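Local coordinates for protein xylulose kinase (Bifidobacterium adolescentis ATCC 15703, PDB 3I8B) that probably transfers a phosphate from ATP to D-xylulose, giving D-xylulose 5-phosphate, as a sugar kinase of the FGGY family, at residues S387-L391 against A392-R396; A357-P360 against G361-I365; T495-V498 against Y499-Y502. All blocks are in the same frame, centred on the assembly; numbering follows the deposited sequence.

Contact 1: S387-L391 against A392-R396; sequences SGMTL and ANTTR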
loop_
_atom_site.group_PDB
_atom_site.type_symbol
_atom_site.label_atom_id
_atom_site.label_comp_id
_atom_site.label_asym_id
_atom_site.label_seq_id
_atom_site.Cartn_x
_atom_site.Cartn_y
_atom_site.Cartn_z
ATOM N N SER A 387 5.651 -22.342 22.216
ATOM C CA SER A 387 6.122 -22.375 23.596
ATOM C C SER A 387 5.005 -22.775 24.570
ATOM O O SER A 387 3.858 -22.942 24.171
ATOM C CB SER A 387 6.724 -21.022 23.996
ATOM O OG SER A 387 5.734 -20.007 24.019
ATOM N N GLY A 388 5.359 -22.938 25.844
ATOM C CA GLY A 388 4.392 -23.260 26.885
ATOM C C GLY A 388 3.881 -24.693 26.828
ATOM O O GLY A 388 2.864 -25.026 27.435
HETATM N N MSE A 389 4.594 -25.551 26.109
HETATM C CA MSE A 389 4.155 -26.926 25.952
HETATM C C MSE A 389 4.418 -27.790 27.162
HETATM O O MSE A 389 5.436 -27.654 27.845
HETATM C CB MSE A 389 4.746 -27.559 24.707
HETATM C CG MSE A 389 3.932 -27.263 23.475
HETATM SE SE MSE A 389 4.826 -27.949 21.899
HETATM C CE MSE A 389 4.943 -29.830 22.396
ATOM N N THR A 390 3.487 -28.711 27.360
ATOM C CA THR A 390 3.327 -29.499 28.566
ATOM C C THR A 390 2.819 -30.864 28.100
ATOM O O THR A 390 2.203 -30.947 27.040
ATOM C CB THR A 390 2.282 -28.783 29.464
ATOM O OG1 THR A 390 2.939 -28.221 30.608
ATOM C CG2 THR A 390 1.171 -29.710 29.909
ATOM N N LEU A 391 3.077 -31.937 28.847
ATOM C CA LEU A 391 2.546 -33.239 28.428
ATOM C C LEU A 391 1.014 -33.171 28.317
ATOM O O LEU A 391 0.436 -33.550 27.294
ATOM C CB LEU A 391 2.977 -34.379 29.365
ATOM C CG LEU A 391 2.555 -35.804 28.950
ATOM C CD1 LEU A 391 3.022 -36.160 27.529
ATOM C CD2 LEU A 391 3.044 -36.862 29.946
ATOM N N ALA A 392 0.372 -32.662 29.367
ATOM C CA ALA A 392 -1.082 -32.517 29.387
ATOM C C ALA A 392 -1.637 -31.688 28.221
ATOM O O ALA A 392 -2.652 -32.049 27.624
ATOM C CB ALA A 392 -1.538 -31.922 30.725
ATOM N N ASN A 393 -0.978 -30.580 27.891
ATOM C CA ASN A 393 -1.544 -29.677 26.891
ATOM C C ASN A 393 -1.061 -29.891 25.461
ATOM O O ASN A 393 -1.581 -29.271 24.532
ATOM C CB ASN A 393 -1.415 -28.207 27.321
ATOM C CG ASN A 393 0.000 -27.666 27.180
ATOM O OD1 ASN A 393 0.877 -28.306 26.587
ATOM N ND2 ASN A 393 0.228 -26.470 27.723
ATOM N N THR A 394 -0.084 -30.777 25.270
ATOM C CA THR A 394 0.452 -30.984 23.931
ATOM C C THR A 394 -0.419 -31.938 23.123
ATOM O O THR A 394 -0.153 -33.138 23.036
ATOM C CB THR A 394 1.918 -31.459 23.947
ATOM O OG1 THR A 394 2.738 -30.441 24.537
ATOM C CG2 THR A 394 2.393 -31.729 22.529
ATOM N N THR A 395 -1.464 -31.377 22.534
ATOM C CA THR A 395 -2.479 -32.152 21.831
ATOM C C THR A 395 -2.883 -31.412 20.566
ATOM O O THR A 395 -2.606 -30.221 20.434
ATOM C CB THR A 395 -3.720 -32.334 22.717
ATOM O OG1 THR A 395 -4.257 -31.047 23.058
ATOM C CG2 THR A 395 -3.354 -33.079 23.998
ATOM N N ARG A 396 -3.532 -32.102 19.634
ATOM C CA ARG A 396 -3.912 -31.468 18.375
ATOM C C ARG A 396 -4.879 -30.303 18.579
ATOM O O ARG A 396 -4.790 -29.281 17.887
ATOM C CB ARG A 396 -4.516 -32.492 17.415
ATOM C CG ARG A 396 -3.485 -33.414 16.803
ATOM C CD ARG A 396 -4.111 -34.703 16.307
ATOM N NE ARG A 396 -4.279 -34.732 14.856
ATOM C CZ ARG A 396 -5.448 -34.870 14.240
ATOM N NH1 ARG A 396 -5.495 -34.896 12.914
ATOM N NH2 ARG A 396 -6.567 -34.992 14.949
HETATM O O HOH W 1 0.845 -34.810 24.983
#

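Contact 2: A357-P360 against G361-I365; sequences ASKP and GANGI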
loop_
_atom_site.group_PDB
_atom_site.type_symbol
_atom_site.label_atom_id
_atom_site.label_comp_id
_atom_site.label_asym_id
_atom_site.label_seq_id
_atom_site.Cartn_x
_atom_site.Cartn_y
_atom_site.Cartn_z
ATOM N N ALA A 357 -12.487 -26.921 19.892
ATOM C CA ALA A 357 -12.546 -27.925 20.952
ATOM C C ALA A 357 -11.668 -27.528 22.149
ATOM O O ALA A 357 -11.843 -28.035 23.260
ATOM C CB ALA A 357 -12.130 -29.272 20.419
ATOM N N SER A 358 -10.722 -26.625 21.899
ATOM C CA SER A 358 -9.800 -26.131 22.922
ATOM C C SER A 358 -10.431 -25.027 23.772
ATOM O O SER A 358 -11.656 -24.950 23.903
ATOM C CB SER A 358 -8.523 -25.605 22.253
ATOM O OG SER A 358 -7.512 -25.303 23.204
ATOM N N LYS A 359 -9.582 -24.173 24.339
ATOM C CA LYS A 359 -10.012 -23.040 25.153
ATOM C C LYS A 359 -9.161 -21.805 24.840
ATOM O O LYS A 359 -8.043 -21.930 24.329
ATOM C CB LYS A 359 -9.879 -23.381 26.637
ATOM C CG LYS A 359 -10.710 -24.555 27.089
ATOM C CD LYS A 359 -10.302 -24.987 28.489
ATOM C CE LYS A 359 -10.236 -23.800 29.446
ATOM N NZ LYS A 359 -11.587 -23.285 29.815
ATOM N N PRO A 360 -9.680 -20.606 25.153
ATOM C CA PRO A 360 -8.898 -19.387 24.922
ATOM C C PRO A 360 -7.562 -19.456 25.655
ATOM O O PRO A 360 -7.534 -19.579 26.882
ATOM C CB PRO A 360 -9.773 -18.292 25.535
ATOM C CG PRO A 360 -11.163 -18.825 25.446
ATOM C CD PRO A 360 -11.028 -20.309 25.674
ATOM N N GLY A 361 -6.465 -19.377 24.911
ATOM C CA GLY A 361 -5.148 -19.521 25.502
ATOM C C GLY A 361 -4.551 -20.865 25.152
ATOM O O GLY A 361 -3.361 -21.109 25.380
ATOM N N ALA A 362 -5.382 -21.739 24.592
ATOM C CA ALA A 362 -4.937 -23.061 24.154
ATOM C C ALA A 362 -4.266 -23.815 25.300
ATOM O O ALA A 362 -3.267 -24.502 25.110
ATOM C CB ALA A 362 -3.987 -22.937 22.960
ATOM N N ASN A 363 -4.822 -23.666 26.494
ATOM C CA ASN A 363 -4.277 -24.322 27.670
ATOM C C ASN A 363 -2.768 -24.125 27.804
ATOM O O ASN A 363 -2.052 -25.037 28.223
ATOM C CB ASN A 363 -4.631 -25.811 27.651
ATOM C CG ASN A 363 -6.102 -26.056 27.940
ATOM O OD1 ASN A 363 -6.551 -25.912 29.081
ATOM N ND2 ASN A 363 -6.863 -26.416 26.906
ATOM N N GLY A 364 -2.296 -22.943 27.414
ATOM C CA GLY A 364 -0.936 -22.527 27.707
ATOM C C GLY A 364 0.034 -22.512 26.544
ATOM O O GLY A 364 1.127 -21.971 26.659
ATOM N N ILE A 365 -0.353 -23.103 25.423
ATOM C CA ILE A 365 0.512 -23.104 24.253
ATOM C C ILE A 365 0.390 -21.804 23.463
ATOM O O ILE A 365 -0.708 -21.362 23.124
ATOM C CB ILE A 365 0.195 -24.272 23.321
ATOM C CG1 ILE A 365 0.458 -25.607 24.033
ATOM C CG2 ILE A 365 0.998 -24.155 22.025
ATOM C CD1 ILE A 365 0.032 -26.814 23.211
HETATM O O HOH W 2 -6.094 -21.912 28.056
#

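Contact 3: T495-V498 against Y499-Y502; sequences TEAV and YEAY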
loop_
_atom_site.group_PDB
_atom_site.type_symbol
_atom_site.label_atom_id
_atom_site.label_comp_id
_atom_site.label_asym_id
_atom_site.label_seq_id
_atom_site.Cartn_x
_atom_site.Cartn_y
_atom_site.Cartn_z
ATOM N N THR A 495 -10.631 -11.335 25.613
ATOM C CA THR A 495 -9.814 -12.216 26.434
ATOM C C THR A 495 -8.372 -11.724 26.351
ATOM O O THR A 495 -7.618 -12.115 25.460
ATOM C CB THR A 495 -9.892 -13.663 25.944
ATOM O OG1 THR A 495 -9.449 -13.729 24.581
ATOM C CG2 THR A 495 -11.322 -14.181 26.043
ATOM N N GLU A 496 -8.005 -10.847 27.275
ATOM C CA GLU A 496 -6.738 -10.137 27.195
ATOM C C GLU A 496 -5.550 -11.071 27.429
ATOM O O GLU A 496 -4.470 -10.875 26.863
ATOM C CB GLU A 496 -6.736 -8.973 28.190
ATOM C CG GLU A 496 -5.644 -7.947 27.958
ATOM C CD GLU A 496 -5.531 -7.527 26.504
ATOM O OE1 GLU A 496 -6.537 -7.043 25.934
ATOM O OE2 GLU A 496 -4.427 -7.685 25.938
ATOM N N ALA A 497 -5.766 -12.104 28.237
ATOM C CA ALA A 497 -4.694 -13.028 28.611
ATOM C C ALA A 497 -4.094 -13.766 27.411
ATOM O O ALA A 497 -2.920 -14.134 27.421
ATOM C CB ALA A 497 -5.181 -14.015 29.658
ATOM N N VAL A 498 -4.892 -13.969 26.370
ATOM C CA VAL A 498 -4.378 -14.585 25.149
ATOM C C VAL A 498 -3.247 -13.739 24.563
ATOM O O VAL A 498 -2.121 -14.199 24.432
ATOM C CB VAL A 498 -5.487 -14.813 24.094
ATOM C CG1 VAL A 498 -4.903 -15.435 22.829
ATOM C CG2 VAL A 498 -6.579 -15.715 24.663
ATOM N N TYR A 499 -3.537 -12.488 24.237
ATOM C CA TYR A 499 -2.508 -11.604 23.710
ATOM C C TYR A 499 -1.385 -11.304 24.711
ATOM O O TYR A 499 -0.234 -11.124 24.318
ATOM C CB TYR A 499 -3.125 -10.301 23.191
ATOM C CG TYR A 499 -2.095 -9.287 22.755
ATOM C CD1 TYR A 499 -1.324 -9.493 21.612
ATOM C CD2 TYR A 499 -1.890 -8.126 23.485
ATOM C CE1 TYR A 499 -0.377 -8.561 21.220
ATOM C CE2 TYR A 499 -0.954 -7.194 23.095
ATOM C CZ TYR A 499 -0.199 -7.416 21.965
ATOM O OH TYR A 499 0.733 -6.480 21.590
ATOM N N GLU A 500 -1.713 -11.229 25.999
ATOM C CA GLU A 500 -0.681 -10.979 27.009
ATOM C C GLU A 500 0.368 -12.098 27.034
ATOM O O GLU A 500 1.562 -11.831 27.182
ATOM C CB GLU A 500 -1.295 -10.736 28.394
ATOM C CG GLU A 500 -2.039 -9.391 28.487
ATOM C CD GLU A 500 -2.746 -9.165 29.825
ATOM O OE1 GLU A 500 -3.139 -10.163 30.470
ATOM O OE2 GLU A 500 -2.918 -7.987 30.223
ATOM N N ALA A 501 -0.087 -13.337 26.868
ATOM C CA ALA A 501 0.809 -14.490 26.761
ATOM C C ALA A 501 1.641 -14.435 25.480
ATOM O O ALA A 501 2.833 -14.730 25.486
ATOM C CB ALA A 501 0.012 -15.792 26.816
ATOM N N TYR A 502 0.994 -14.060 24.383
ATOM C CA TYR A 502 1.658 -13.933 23.098
ATOM C C TYR A 502 2.762 -12.893 23.191
ATOM O O TYR A 502 3.869 -13.108 22.703
ATOM C CB TYR A 502 0.645 -13.519 22.022
ATOM C CG TYR A 502 1.244 -13.282 20.651
ATOM C CD1 TYR A 502 1.729 -12.032 20.287
ATOM C CD2 TYR A 502 1.322 -14.314 19.716
ATOM C CE1 TYR A 502 2.276 -11.815 19.031
ATOM C CE2 TYR A 502 1.862 -14.106 18.458
ATOM C CZ TYR A 502 2.346 -12.859 18.121
ATOM O OH TYR A 502 2.886 -12.651 16.869
HETATM O O HOH W 3 -6.050 -11.269 23.254
#

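Contact 1: S387-L391 against A392-R396
The flat amide of N393 packs one face against CB and CG2 of T390. CB of T390 lies 3.4 Å from CG of N393. I365, from the loop before strand 366-368, packs against the opposite face. In the plane of the amide, ND2 of N393 donates to G388 O at 3.0 Å, and this bond is nearly straight at 173°. The same ND2 also donates to N363 O, so one nitrogen ties together two loops. At its other end, OD1 of N393 accepts only a weak bond from T390 N, 2.8 Å away, because the N-H is badly aimed. The chi1 of 75° sets CG of N393 between its backbone N and carbonyl carbon, which folds the amide back under T390. With an aspartate in its place, G388 O and N363 O would probably lose their common donor and face a carboxylate oxygen instead.

A second grip comes from T394. Its OG1 donates to T390 O at 2.6 Å, from above the carbonyl plane, and T394 N adds a weak bond to the same oxygen. The chain of selenomethionine M389 bends at chi3 and crosses T394 at about a right angle. Its CE reaches the OG1 and CG2 side of T394, but the modelled approach is too short to be relied on. A water donates to both L391 O and T394 O. T394 is also the centre of an inverse gamma turn. T395, the next residue, is the N-cap of helix 396-420.

The segment is thus a surface loop that joins strand 385-387 to that helix. Its form probably rests largely on side chains bonded to backbone oxygens: N393 supplies a straight bond and T394 OG1 a short one from above the plane, where the main-chain bonds are weak.

Contact 2: A357-P360 against G361-I365
K359 and A362 close a type II beta turn, with A362 N donating to K359 O at 2.7 Å and 150°. The side chains add little across the turn. S358 has OG anti to its own N (chi1 -171°), which carries the hydroxyl over A362. There OG lies 3.5 Å from CA of A362. The hydroxyl also has a weak hydrogen bond with N398 of helix 396-420. CD of K359 passes loosely by the end of N363 as the two side chains cross obliquely. Bends at chi3 and chi4 then lead the ammonium group away from the turn. P360 lies against R401 of the same helix.

P360 and G361 are the two central residues of the turn, the classic pair for this type. The phi of P360 is fixed by its ring. G361 has phi 106°, and a CB there would be jammed against P360 O. A362 and N363 then take left-handed helical angles, and G364 keeps a positive phi. Two further main-chain bonds follow one another, from G364 N to G361 O at 2.9 Å and from I365 N to A362 O at 3.2 Å. A water bridges the loop by donating to P360 O and accepting a weak bond from N363 N.

This is a surface connection from helix 348-357 to strand 366-368. The N-H of G361 is not used inside the turn and goes instead to the carboxylate of E405, which fastens the corner to helix 396-420. The chemistry is therefore mostly that of the backbone. A proline and a glycine set the corner, successive main-chain hydrogen bonds carry it onward, and a polar helix face and one water take up groups that the turn itself leaves over.

Contact 3: T495-V498 against Y499-Y502
E496 meets Y499 and E500 on the first turn of an alpha-helix, 496-506, the last helix of the chain. From CB, the chain of E496 runs to CG, anti to the backbone N (chi1 -165°). This CG meets E500, with OE2 of E500 3.5 Å away. A bend at chi2 then turns the carboxylate back alongside the ring of Y499. OE2 of E496 reaches the ring edge, in plane, 3.6 Å from CD2 of Y499. The carboxylate and ring planes are 86° apart. OE1 of E496 forms a salt bridge with R412 of helix 396-420.

OE2 of E496 and OE2 of E500 are 4.6 Å apart. The like charges would be expected to repel, and R412 probably offsets part of this. The hydroxyl of Y499 bonds to D413, so E496 and Y499 both anchor the turn to helix 396-420. Behind them runs the usual ladder: E500 N to E496 O, A501 N to A497 O and Y502 N to V498 O, at 2.9 to 3.1 Å. One step earlier the direct bond is missing, since T495 O and Y499 N are 4.3 Å apart. A water fills in there: it accepts from Y499 N at 3.0 Å and lies 2.8 Å from T495 O, to which it may donate.

In the fold
The three contacts cluster at one end of the molecule, on the same side of its centre, around helix 396-420. Contact 1 leads into that helix, while contacts 2 and 3 rest on its side. The centres of contacts 1 and 2 are about 10 Å apart. N393 ND2 and N363 O, 2.7 Å apart, join them, and I365 packs on M389. Contacts 2 and 3, centres about 11 Å apart, meet where V498 CG2 lies 3.7 Å from G361 N. Contacts 1 and 3 do not touch; their nearest atoms are about 6 Å apart. All three lie away from the magnesium site at E190, L192 and T241 and from the predicted proton acceptor D274.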